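Local coordinates for uncharacterized protein AF_0941 (Archaeoglobus fulgidus, PDB 1YOZ) that is of unknown function but folds into an all-helical chain that assembles with a second copy of itself, at residues 28-33 with 80-85; 37-42 with 65-70; 44-49 with 58-63. All coordinates share one frame; numbering follows the deposited sequence.

In the fold
Helix 32-51 runs through all three contacts. In contact 3 (44-49 with 58-63) and contact 2 (37-42 with 65-70) it packs against helix 57-73; the centres of these two contacts lie about 10 Å apart, and L67 CD2 touches I46 CD1 at 4.0 Å, making one continuous seam. In contact 1 (28-33 with 80-85) it is the end of helix 26-29 and the turn before helix 32-51 that touch helix 75-88. Its centre is about 16 Å from that of contact 2, the two meeting where L29 CD1 approaches M38 CE, and about 26 Å from that of contact 3, across the chain's centre. Contacts 2 and 3 also reach the second subunit.

Contact 1: residues 28-33 with 80-85; sequences KLLDQK and ERLKEF
L82 pushes its CD2 methyl against two successive leucines: L29, the last residue of helix 26-29, and L30 just after it. The meeting with L29 is methyl to methyl, CD2 of L29 standing 3.5 Å from CD2 of L82, somewhat tighter than ordinary van der Waals contact, and the two side chains cross at about a right angle. L30 approaches at a slant and uses both branches: its CD2 lies 3.7 Å from L82 CD2, while its CD1 reaches past the leucine to the start of K83, 4.1 Å from K83 CG. The torsions at CA separate the neighbours. L29 swings CG away from its backbone N (chi1 -177°), whereas L30 holds CG beside that N (chi1 -62°), and the two branched ends nevertheless converge on the one methyl of L82. An alanine in place of L30 would remove both methyls, and is likely to leave L82 CD2 with L29 alone on this side and a gap beside the aliphatic start of K83. K83 itself bends at chi3 and takes its amine to the backbone oxygen of K95. Behind L29 lies helix 8-18, with F9, R12 and I16 against it. L30 is where the chain leaves helical geometry, and D31 follows at the N-cap position, its OD2 accepting from N34 N. The whole is a tight turn between two consecutive helices: helix 26-29 stops, a capped helix 32-51 starts, and the leucines at the break anchor the corner to helix 75-88 within an all-helical fold.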
loop_
_atom_site.group_PDB
_atom_site.type_symbol
_atom_site.label_atom_id
_atom_site.label_comp_id
_atom_site.label_asym_id
_atom_site.label_seq_id
_atom_site.Cartn_x
_atom_site.Cartn_y
_atom_site.Cartn_z
ATOM N N LYS B 28 -3.243 -16.903 13.790
ATOM C CA LYS B 28 -4.604 -16.670 13.309
ATOM C C LYS B 28 -4.626 -15.844 12.027
ATOM O O LYS B 28 -5.425 -16.115 11.101
ATOM C CB LYS B 28 -5.476 -15.992 14.369
ATOM C CG LYS B 28 -6.750 -15.350 13.786
ATOM C CD LYS B 28 -7.689 -14.867 14.877
ATOM C CE LYS B 28 -8.871 -14.092 14.316
ATOM N NZ LYS B 28 -9.627 -13.408 15.434
ATOM N N LEU B 29 -3.760 -14.838 11.974
ATOM C CA LEU B 29 -3.686 -14.001 10.792
ATOM C C LEU B 29 -3.327 -14.814 9.517
ATOM O O LEU B 29 -3.847 -14.527 8.443
ATOM C CB LEU B 29 -2.744 -12.807 11.013
ATOM C CG LEU B 29 -2.593 -11.769 9.891
ATOM C CD1 LEU B 29 -3.888 -11.065 9.526
ATOM C CD2 LEU B 29 -1.530 -10.770 10.286
ATOM N N LEU B 30 -2.496 -15.853 9.676
ATOM C CA LEU B 30 -1.912 -16.588 8.555
ATOM C C LEU B 30 -2.631 -17.871 8.185
ATOM O O LEU B 30 -2.108 -18.686 7.399
ATOM C CB LEU B 30 -0.460 -16.888 8.845
ATOM C CG LEU B 30 0.432 -15.667 9.013
ATOM C CD1 LEU B 30 1.838 -16.099 9.481
ATOM C CD2 LEU B 30 0.494 -14.835 7.785
ATOM N N ASP B 31 -3.812 -18.051 8.768
ATOM C CA ASP B 31 -4.777 -19.046 8.325
ATOM C C ASP B 31 -5.404 -18.562 7.021
ATOM O O ASP B 31 -6.085 -17.556 7.018
ATOM C CB ASP B 31 -5.851 -19.266 9.387
ATOM C CG ASP B 31 -6.856 -20.320 8.972
ATOM O OD1 ASP B 31 -6.722 -21.495 9.354
ATOM O OD2 ASP B 31 -7.777 -19.983 8.219
ATOM N N GLN B 32 -5.134 -19.267 5.909
ATOM C CA GLN B 32 -5.595 -18.813 4.585
ATOM C C GLN B 32 -7.097 -18.660 4.448
ATOM O O GLN B 32 -7.566 -17.796 3.696
ATOM C CB GLN B 32 -5.018 -19.641 3.423
ATOM C CG GLN B 32 -5.360 -21.139 3.421
ATOM C CD GLN B 32 -4.924 -21.825 2.119
ATOM O OE1 GLN B 32 -3.981 -21.379 1.412
ATOM N NE2 GLN B 32 -5.607 -22.919 1.792
ATOM N N LYS B 33 -7.862 -19.462 5.175
ATOM C CA LYS B 33 -9.297 -19.209 5.244
ATOM C C LYS B 33 -9.594 -17.854 5.859
ATOM O O LYS B 33 -10.453 -17.111 5.366
ATOM C CB LYS B 33 -10.045 -20.313 6.030
ATOM C CG LYS B 33 -11.590 -20.272 5.881
ATOM C CD LYS B 33 -12.082 -20.526 4.405
ATOM C CE LYS B 33 -12.368 -19.231 3.589
ATOM N NZ LYS B 33 -12.536 -19.528 2.088
ATOM N N GLU B 80 5.143 -14.588 4.012
ATOM C CA GLU B 80 6.443 -15.172 4.305
ATOM C C GLU B 80 7.253 -14.324 5.260
ATOM O O GLU B 80 7.826 -14.841 6.204
ATOM C CB GLU B 80 7.194 -15.379 2.985
ATOM C CG GLU B 80 6.516 -16.424 2.100
ATOM C CD GLU B 80 6.382 -17.787 2.759
ATOM O OE1 GLU B 80 7.282 -18.179 3.556
ATOM O OE2 GLU B 80 5.378 -18.473 2.442
ATOM N N ARG B 81 7.287 -13.015 5.028
ATOM C CA ARG B 81 7.784 -12.064 6.016
ATOM C C ARG B 81 7.304 -12.391 7.437
ATOM O O ARG B 81 8.093 -12.418 8.384
ATOM C CB ARG B 81 7.322 -10.645 5.643
ATOM C CG ARG B 81 8.308 -9.511 5.886
ATOM C CD ARG B 81 8.692 -9.357 7.367
ATOM N NE ARG B 81 9.308 -8.058 7.668
ATOM C CZ ARG B 81 10.181 -7.858 8.651
ATOM N NH1 ARG B 81 10.558 -8.873 9.424
ATOM N NH2 ARG B 81 10.689 -6.642 8.856
ATOM N N LEU B 82 6.006 -12.638 7.582
ATOM C CA LEU B 82 5.404 -12.724 8.896
ATOM C C LEU B 82 5.710 -14.037 9.609
ATOM O O LEU B 82 5.908 -14.040 10.831
ATOM C CB LEU B 82 3.892 -12.485 8.795
ATOM C CG LEU B 82 3.120 -12.362 10.108
ATOM C CD1 LEU B 82 3.792 -11.326 11.063
ATOM C CD2 LEU B 82 1.667 -11.999 9.815
ATOM N N LYS B 83 5.719 -15.128 8.838
ATOM C CA LYS B 83 6.310 -16.424 9.197
ATOM C C LYS B 83 7.746 -16.265 9.687
ATOM O O LYS B 83 8.100 -16.722 10.767
ATOM C CB LYS B 83 6.306 -17.334 7.959
ATOM C CG LYS B 83 5.004 -18.080 7.738
ATOM C CD LYS B 83 5.164 -19.221 6.724
ATOM C CE LYS B 83 5.713 -20.460 7.364
ATOM N NZ LYS B 83 5.513 -21.641 6.526
ATOM N N GLU B 84 8.556 -15.577 8.885
ATOM C CA GLU B 84 9.960 -15.358 9.170
ATOM C C GLU B 84 10.090 -14.517 10.417
ATOM O O GLU B 84 10.990 -14.754 11.232
ATOM C CB GLU B 84 10.654 -14.745 7.936
ATOM C CG GLU B 84 11.725 -13.645 8.139
ATOM C CD GLU B 84 11.733 -12.614 6.964
ATOM O OE1 GLU B 84 12.428 -11.569 7.044
ATOM O OE2 GLU B 84 11.006 -12.830 5.960
ATOM N N PHE B 85 9.172 -13.562 10.591
ATOM C CA PHE B 85 9.125 -12.755 11.808
ATOM C C PHE B 85 8.733 -13.558 13.041
ATOM O O PHE B 85 9.400 -13.480 14.072
ATOM C CB PHE B 85 8.192 -11.538 11.629
ATOM C CG PHE B 85 8.115 -10.675 12.826
ATOM C CD1 PHE B 85 8.985 -9.604 12.972
ATOM C CD2 PHE B 85 7.190 -10.935 13.830
ATOM C CE1 PHE B 85 8.936 -8.805 14.098
ATOM C CE2 PHE B 85 7.141 -10.139 14.969
ATOM C CZ PHE B 85 8.018 -9.072 15.097
#

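Contact 2: residues 37-42 with 65-70; sequences EMFRSD and YLLKTY
F39 points the rim of its ring at two residues of helix 57-73, L67 and Y70. L67 brings CD1 to the ring edge, near its plane, 3.8 Å from F39 CE1, and its CG lies in that plane as well. Y70 arrives at the same edge farther round, F39 CZ standing 3.9 Å from Y70 CD2, with the two side chains crossing at about a right angle. A looser touch, D42 CB to L67 CD2 at 4.3 Å, extends the apolar seam by one helical turn. First torsions decide the meeting: F39 keeps CG beside its backbone N (chi1 -71°), while Y70 turns CG fully away from its own (chi1 179°), and the two rings are carried into the gap between segments 37-42 and 65-70, whose axes pass 12.1 Å apart, nearly antiparallel at 169°.

A second shell fixes these groups. F9 of helix 8-18 and L75 of helix 75-88 touch both aromatic side chains, and I105 of helix 99-113 also lies on F39. The polar ends are tied off outside the seam, Y70 OH to H78 ND1 and D42 OD1 to the hydroxyl of S8.

On another side of helix 57-73, T69 OG1 donates at 2.7 Å, tilted out of the carbonyl plane, to Y65 O, which also accepts the helical bond from T69 N. T69 CG2 lies over one face of the Y65 ring, toward its rim, and R18 of the second subunit makes a cation-pi contact with that tyrosine. The chemistry implies a division of labour: between these two segments only carbon meets carbon, and their buried polar groups are satisfied by the helices around them.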
loop_
_atom_site.group_PDB
_atom_site.type_symbol
_atom_site.label_atom_id
_atom_site.label_comp_id
_atom_site.label_asym_id
_atom_site.label_seq_id
_atom_site.Cartn_x
_atom_site.Cartn_y
_atom_site.Cartn_z
ATOM N N GLU B 37 -11.451 -14.514 4.060
ATOM C CA GLU B 37 -12.573 -13.788 4.688
ATOM C C GLU B 37 -12.273 -12.321 5.022
ATOM O O GLU B 37 -13.137 -11.453 4.869
ATOM C CB GLU B 37 -13.142 -14.572 5.902
ATOM C CG GLU B 37 -14.335 -13.890 6.559
ATOM C CD GLU B 37 -14.715 -14.564 7.899
ATOM O OE1 GLU B 37 -14.621 -15.829 7.968
ATOM O OE2 GLU B 37 -15.094 -13.833 8.870
ATOM N N MET B 38 -11.025 -12.023 5.410
ATOM C CA MET B 38 -10.570 -10.664 5.697
ATOM C C MET B 38 -10.666 -9.772 4.467
ATOM O O MET B 38 -11.190 -8.692 4.550
ATOM C CB MET B 38 -9.084 -10.685 6.148
ATOM C CG MET B 38 -8.757 -9.834 7.352
ATOM S SD MET B 38 -7.045 -9.946 7.841
ATOM C CE MET B 38 -6.910 -11.628 8.178
ATOM N N PHE B 39 -10.133 -10.224 3.319
ATOM C CA PHE B 39 -10.306 -9.456 2.080
ATOM C C PHE B 39 -11.765 -9.358 1.655
ATOM O O PHE B 39 -12.166 -8.323 1.134
ATOM C CB PHE B 39 -9.426 -9.995 0.929
ATOM C CG PHE B 39 -7.963 -9.708 1.126
ATOM C CD1 PHE B 39 -7.424 -8.479 0.727
ATOM C CD2 PHE B 39 -7.145 -10.637 1.718
ATOM C CE1 PHE B 39 -6.070 -8.199 0.900
ATOM C CE2 PHE B 39 -5.763 -10.374 1.898
ATOM C CZ PHE B 39 -5.247 -9.153 1.507
ATOM N N ARG B 40 -12.551 -10.433 1.827
ATOM C CA ARG B 40 -14.013 -10.299 1.562
ATOM C C ARG B 40 -14.622 -9.200 2.443
ATOM O O ARG B 40 -15.404 -8.370 1.941
ATOM C CB ARG B 40 -14.816 -11.595 1.824
ATOM C CG ARG B 40 -14.607 -12.718 0.863
ATOM C CD ARG B 40 -15.520 -13.923 1.245
ATOM N NE ARG B 40 -14.980 -15.139 0.634
ATOM C CZ ARG B 40 -14.362 -16.126 1.283
ATOM N NH1 ARG B 40 -14.196 -16.085 2.600
ATOM N NH2 ARG B 40 -13.932 -17.183 0.606
ATOM N N SER B 41 -14.298 -9.199 3.752
ATOM C CA SER B 41 -14.850 -8.167 4.614
ATOM C C SER B 41 -14.396 -6.772 4.246
ATOM O O SER B 41 -15.160 -5.826 4.399
ATOM C CB SER B 41 -14.585 -8.393 6.112
ATOM O OG SER B 41 -13.283 -8.877 6.335
ATOM N N ASP B 42 -13.132 -6.643 3.804
ATOM C CA ASP B 42 -12.617 -5.376 3.310
ATOM C C ASP B 42 -13.388 -4.867 2.109
ATOM O O ASP B 42 -13.741 -3.682 2.066
ATOM C CB ASP B 42 -11.133 -5.508 2.917
ATOM C CG ASP B 42 -10.201 -5.471 4.122
ATOM O OD1 ASP B 42 -10.674 -5.258 5.290
ATOM O OD2 ASP B 42 -8.983 -5.642 3.891
ATOM N N TYR B 65 -8.189 -1.175 -6.807
ATOM C CA TYR B 65 -6.967 -1.392 -7.628
ATOM C C TYR B 65 -5.750 -1.729 -6.759
ATOM O O TYR B 65 -5.026 -2.700 -6.995
ATOM C CB TYR B 65 -6.684 -0.177 -8.471
ATOM C CG TYR B 65 -5.522 -0.419 -9.413
ATOM C CD1 TYR B 65 -5.679 -1.203 -10.576
ATOM C CD2 TYR B 65 -4.296 0.170 -9.170
ATOM C CE1 TYR B 65 -4.557 -1.419 -11.464
ATOM C CE2 TYR B 65 -3.183 -0.031 -10.051
ATOM C CZ TYR B 65 -3.327 -0.810 -11.173
ATOM O OH TYR B 65 -2.237 -0.938 -11.990
ATOM N N LEU B 66 -5.541 -0.961 -5.710
ATOM C CA LEU B 66 -4.423 -1.244 -4.816
ATOM C C LEU B 66 -4.615 -2.580 -4.100
ATOM O O LEU B 66 -3.649 -3.311 -3.847
ATOM C CB LEU B 66 -4.234 -0.099 -3.785
ATOM C CG LEU B 66 -3.813 1.330 -4.200
ATOM C CD1 LEU B 66 -3.514 2.233 -3.007
ATOM C CD2 LEU B 66 -2.598 1.188 -5.051
ATOM N N LEU B 67 -5.846 -2.898 -3.739
ATOM C CA LEU B 67 -6.106 -4.108 -2.971
ATOM C C LEU B 67 -5.915 -5.338 -3.875
ATOM O O LEU B 67 -5.302 -6.323 -3.495
ATOM C CB LEU B 67 -7.553 -4.045 -2.374
ATOM C CG LEU B 67 -7.846 -5.032 -1.254
ATOM C CD1 LEU B 67 -7.130 -4.659 0.026
ATOM C CD2 LEU B 67 -9.359 -5.201 -1.008
ATOM N N LYS B 68 -6.437 -5.253 -5.086
ATOM C CA LYS B 68 -6.221 -6.308 -6.105
ATOM C C LYS B 68 -4.743 -6.496 -6.412
ATOM O O LYS B 68 -4.181 -7.600 -6.277
ATOM C CB LYS B 68 -7.036 -5.955 -7.375
ATOM C CG LYS B 68 -6.767 -6.887 -8.552
ATOM C CD LYS B 68 -7.223 -6.235 -9.884
ATOM C CE LYS B 68 -8.557 -6.820 -10.255
ATOM N NZ LYS B 68 -9.187 -6.081 -11.413
ATOM N N THR B 69 -4.057 -5.408 -6.764
ATOM C CA THR B 69 -2.574 -5.487 -6.931
ATOM C C THR B 69 -1.789 -5.919 -5.684
ATOM O O THR B 69 -0.770 -6.617 -5.798
ATOM C CB THR B 69 -1.995 -4.190 -7.656
ATOM O OG1 THR B 69 -2.306 -3.026 -6.914
ATOM C CG2 THR B 69 -2.704 -4.009 -8.940
ATOM N N TYR B 70 -2.268 -5.586 -4.476
ATOM C CA TYR B 70 -1.648 -6.108 -3.252
ATOM C C TYR B 70 -1.787 -7.597 -3.227
ATOM O O TYR B 70 -0.824 -8.305 -2.906
ATOM C CB TYR B 70 -2.321 -5.558 -1.967
ATOM C CG TYR B 70 -1.698 -6.109 -0.696
ATOM C CD1 TYR B 70 -0.602 -5.473 -0.092
ATOM C CD2 TYR B 70 -2.199 -7.256 -0.080
ATOM C CE1 TYR B 70 -0.035 -5.970 1.083
ATOM C CE2 TYR B 70 -1.600 -7.759 1.096
ATOM C CZ TYR B 70 -0.531 -7.104 1.660
ATOM O OH TYR B 70 0.089 -7.593 2.783
#

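Contact 3: residues 44-49 with 58-63; sequences EEILNL and EEVQRN
I46 and V60 supply the purely apolar part of this contact, lying alongside each other but pointing oppositely where the two helices come close, the CA atoms of I46 and V60 being 6.4 Å apart. The branch methyl CG2 of I46 lies 3.8 Å from V60 CB. V60 CG1, set beside its own backbone N (chi1 -62°), also comes within 3.6 Å of the carbonyl oxygen of I46, and the valine thereby packs on the backbone of helix 32-51 as well as on a side chain.

Carbon against an amide makes the second kind of contact. The longer arm of I46 crosses N63 at a slant: CG1 is 3.5 Å from N63 OD1, and the terminal CD1 is 3.7 Å from N63 ND2 and just as far from the amide oxygen and carbon. N63 places the group there by directing CG away from its backbone N (chi1 -163°).

Hydrogen bonds and charge pairs form a third group, whose partners lie outside the two segments. N63 OD1 accepts from I6 N in the N-terminal segment, and E59 OE1 accepts from the backbone N of both M3 and L4. R62 bridges subunits, giving NH1 to L4 O of its own chain, NH2 to Y5 O of the second subunit and NE to D11 of that subunit in a salt bridge.

What follows for N63 is a buried amide with its oxygen already engaged by the N-terminal segment; the isoleucine carbons over the amide probably keep water from that side of it, while the bond to I6 N ties helix 57-73 to the N-terminal segment.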
loop_
_atom_site.group_PDB
_atom_site.type_symbol
_atom_site.label_atom_id
_atom_site.label_comp_id
_atom_site.label_asym_id
_atom_site.label_seq_id
_atom_site.Cartn_x
_atom_site.Cartn_y
_atom_site.Cartn_z
ATOM N N GLU B 44 -16.390 -5.428 1.299
ATOM C CA GLU B 44 -17.704 -4.975 1.812
ATOM C C GLU B 44 -17.579 -3.648 2.518
ATOM O O GLU B 44 -18.388 -2.780 2.278
ATOM C CB GLU B 44 -18.358 -6.002 2.728
ATOM C CG GLU B 44 -19.705 -5.450 3.350
ATOM C CD GLU B 44 -20.378 -6.478 4.210
ATOM O OE1 GLU B 44 -19.728 -6.900 5.217
ATOM O OE2 GLU B 44 -21.526 -6.867 3.860
ATOM N N GLU B 45 -16.573 -3.458 3.385
ATOM C CA GLU B 45 -16.402 -2.130 4.033
ATOM C C GLU B 45 -16.236 -1.031 2.983
ATOM O O GLU B 45 -16.868 0.063 3.052
ATOM C CB GLU B 45 -15.192 -2.109 5.009
ATOM C CG GLU B 45 -15.074 -0.791 5.697
ATOM C CD GLU B 45 -14.089 -0.750 6.890
ATOM O OE1 GLU B 45 -13.387 -1.763 7.175
ATOM O OE2 GLU B 45 -14.028 0.334 7.531
ATOM N N ILE B 46 -15.381 -1.322 1.989
ATOM C CA ILE B 46 -15.091 -0.374 0.911
ATOM C C ILE B 46 -16.377 -0.055 0.110
ATOM O O ILE B 46 -16.746 1.121 -0.134
ATOM C CB ILE B 46 -14.009 -0.966 -0.053
ATOM C CG1 ILE B 46 -12.659 -1.116 0.699
ATOM C CG2 ILE B 46 -13.844 -0.114 -1.318
ATOM C CD1 ILE B 46 -11.716 -2.151 0.106
ATOM N N LEU B 47 -17.052 -1.115 -0.291
ATOM C CA LEU B 47 -18.331 -0.930 -0.978
ATOM C C LEU B 47 -19.282 -0.063 -0.153
ATOM O O LEU B 47 -19.861 0.859 -0.704
ATOM C CB LEU B 47 -18.932 -2.261 -1.398
ATOM C CG LEU B 47 -18.499 -2.753 -2.784
ATOM C CD1 LEU B 47 -19.036 -4.132 -3.008
ATOM C CD2 LEU B 47 -19.016 -1.833 -3.875
ATOM N N ASN B 48 -19.365 -0.287 1.164
ATOM C CA ASN B 48 -20.238 0.538 2.042
ATOM C C ASN B 48 -19.884 2.012 2.233
ATOM O O ASN B 48 -20.780 2.865 2.399
ATOM C CB ASN B 48 -20.489 -0.151 3.390
ATOM C CG ASN B 48 -21.339 -1.380 3.250
ATOM O OD1 ASN B 48 -21.951 -1.606 2.196
ATOM N ND2 ASN B 48 -21.371 -2.211 4.296
ATOM N N LEU B 49 -18.586 2.348 2.192
ATOM C CA LEU B 49 -18.166 3.748 2.123
ATOM C C LEU B 49 -18.695 4.447 0.870
ATOM O O LEU B 49 -19.069 5.650 0.875
ATOM C CB LEU B 49 -16.627 3.816 2.125
ATOM C CG LEU B 49 -15.953 3.388 3.413
ATOM C CD1 LEU B 49 -14.401 3.647 3.272
ATOM C CD2 LEU B 49 -16.453 4.203 4.534
ATOM N N GLU B 58 -14.326 7.052 -7.522
ATOM C CA GLU B 58 -12.915 7.030 -7.955
ATOM C C GLU B 58 -11.975 6.742 -6.761
ATOM O O GLU B 58 -10.905 6.169 -6.971
ATOM C CB GLU B 58 -12.549 8.350 -8.594
ATOM C CG GLU B 58 -11.892 8.269 -9.971
ATOM C CD GLU B 58 -12.304 9.448 -10.841
ATOM O OE1 GLU B 58 -13.530 9.725 -10.932
ATOM O OE2 GLU B 58 -11.421 10.111 -11.425
ATOM N N GLU B 59 -12.380 7.127 -5.538
ATOM C CA GLU B 59 -11.642 6.729 -4.337
ATOM C C GLU B 59 -11.793 5.243 -4.110
ATOM O O GLU B 59 -10.832 4.574 -3.753
ATOM C CB GLU B 59 -12.126 7.399 -3.043
ATOM C CG GLU B 59 -11.714 8.812 -2.761
ATOM C CD GLU B 59 -10.296 8.968 -2.317
ATOM O OE1 GLU B 59 -9.935 8.633 -1.164
ATOM O OE2 GLU B 59 -9.554 9.503 -3.113
ATOM N N VAL B 60 -13.016 4.708 -4.211
ATOM C CA VAL B 60 -13.116 3.289 -3.961
ATOM C C VAL B 60 -12.498 2.477 -5.077
ATOM O O VAL B 60 -12.012 1.404 -4.807
ATOM C CB VAL B 60 -14.547 2.768 -3.613
ATOM C CG1 VAL B 60 -15.076 3.428 -2.308
ATOM C CG2 VAL B 60 -15.473 2.940 -4.790
ATOM N N GLN B 61 -12.522 2.989 -6.314
ATOM C CA GLN B 61 -11.822 2.362 -7.462
ATOM C C GLN B 61 -10.309 2.274 -7.246
ATOM O O GLN B 61 -9.697 1.302 -7.558
ATOM C CB GLN B 61 -12.032 3.202 -8.727
ATOM C CG GLN B 61 -13.445 3.155 -9.318
ATOM C CD GLN B 61 -13.548 4.003 -10.588
ATOM O OE1 GLN B 61 -13.272 5.214 -10.595
ATOM N NE2 GLN B 61 -13.918 3.359 -11.671
ATOM N N ARG B 62 -9.728 3.340 -6.737
ATOM C CA ARG B 62 -8.324 3.339 -6.307
ATOM C C ARG B 62 -8.078 2.284 -5.226
ATOM O O ARG B 62 -7.212 1.448 -5.369
ATOM C CB ARG B 62 -8.004 4.750 -5.817
ATOM C CG ARG B 62 -6.524 5.026 -5.602
ATOM C CD ARG B 62 -6.158 4.835 -4.150
ATOM N NE ARG B 62 -4.796 5.303 -3.916
ATOM C CZ ARG B 62 -4.287 5.600 -2.724
ATOM N NH1 ARG B 62 -5.017 5.422 -1.621
ATOM N NH2 ARG B 62 -3.011 5.998 -2.649
ATOM N N ASN B 63 -8.894 2.253 -4.162
ATOM C CA ASN B 63 -8.715 1.210 -3.135
ATOM C C ASN B 63 -8.781 -0.226 -3.692
ATOM O O ASN B 63 -8.013 -1.104 -3.292
ATOM C CB ASN B 63 -9.765 1.414 -2.011
ATOM C CG ASN B 63 -9.434 0.680 -0.696
ATOM O OD1 ASN B 63 -9.960 1.075 0.342
ATOM N ND2 ASN B 63 -8.588 -0.365 -0.723
#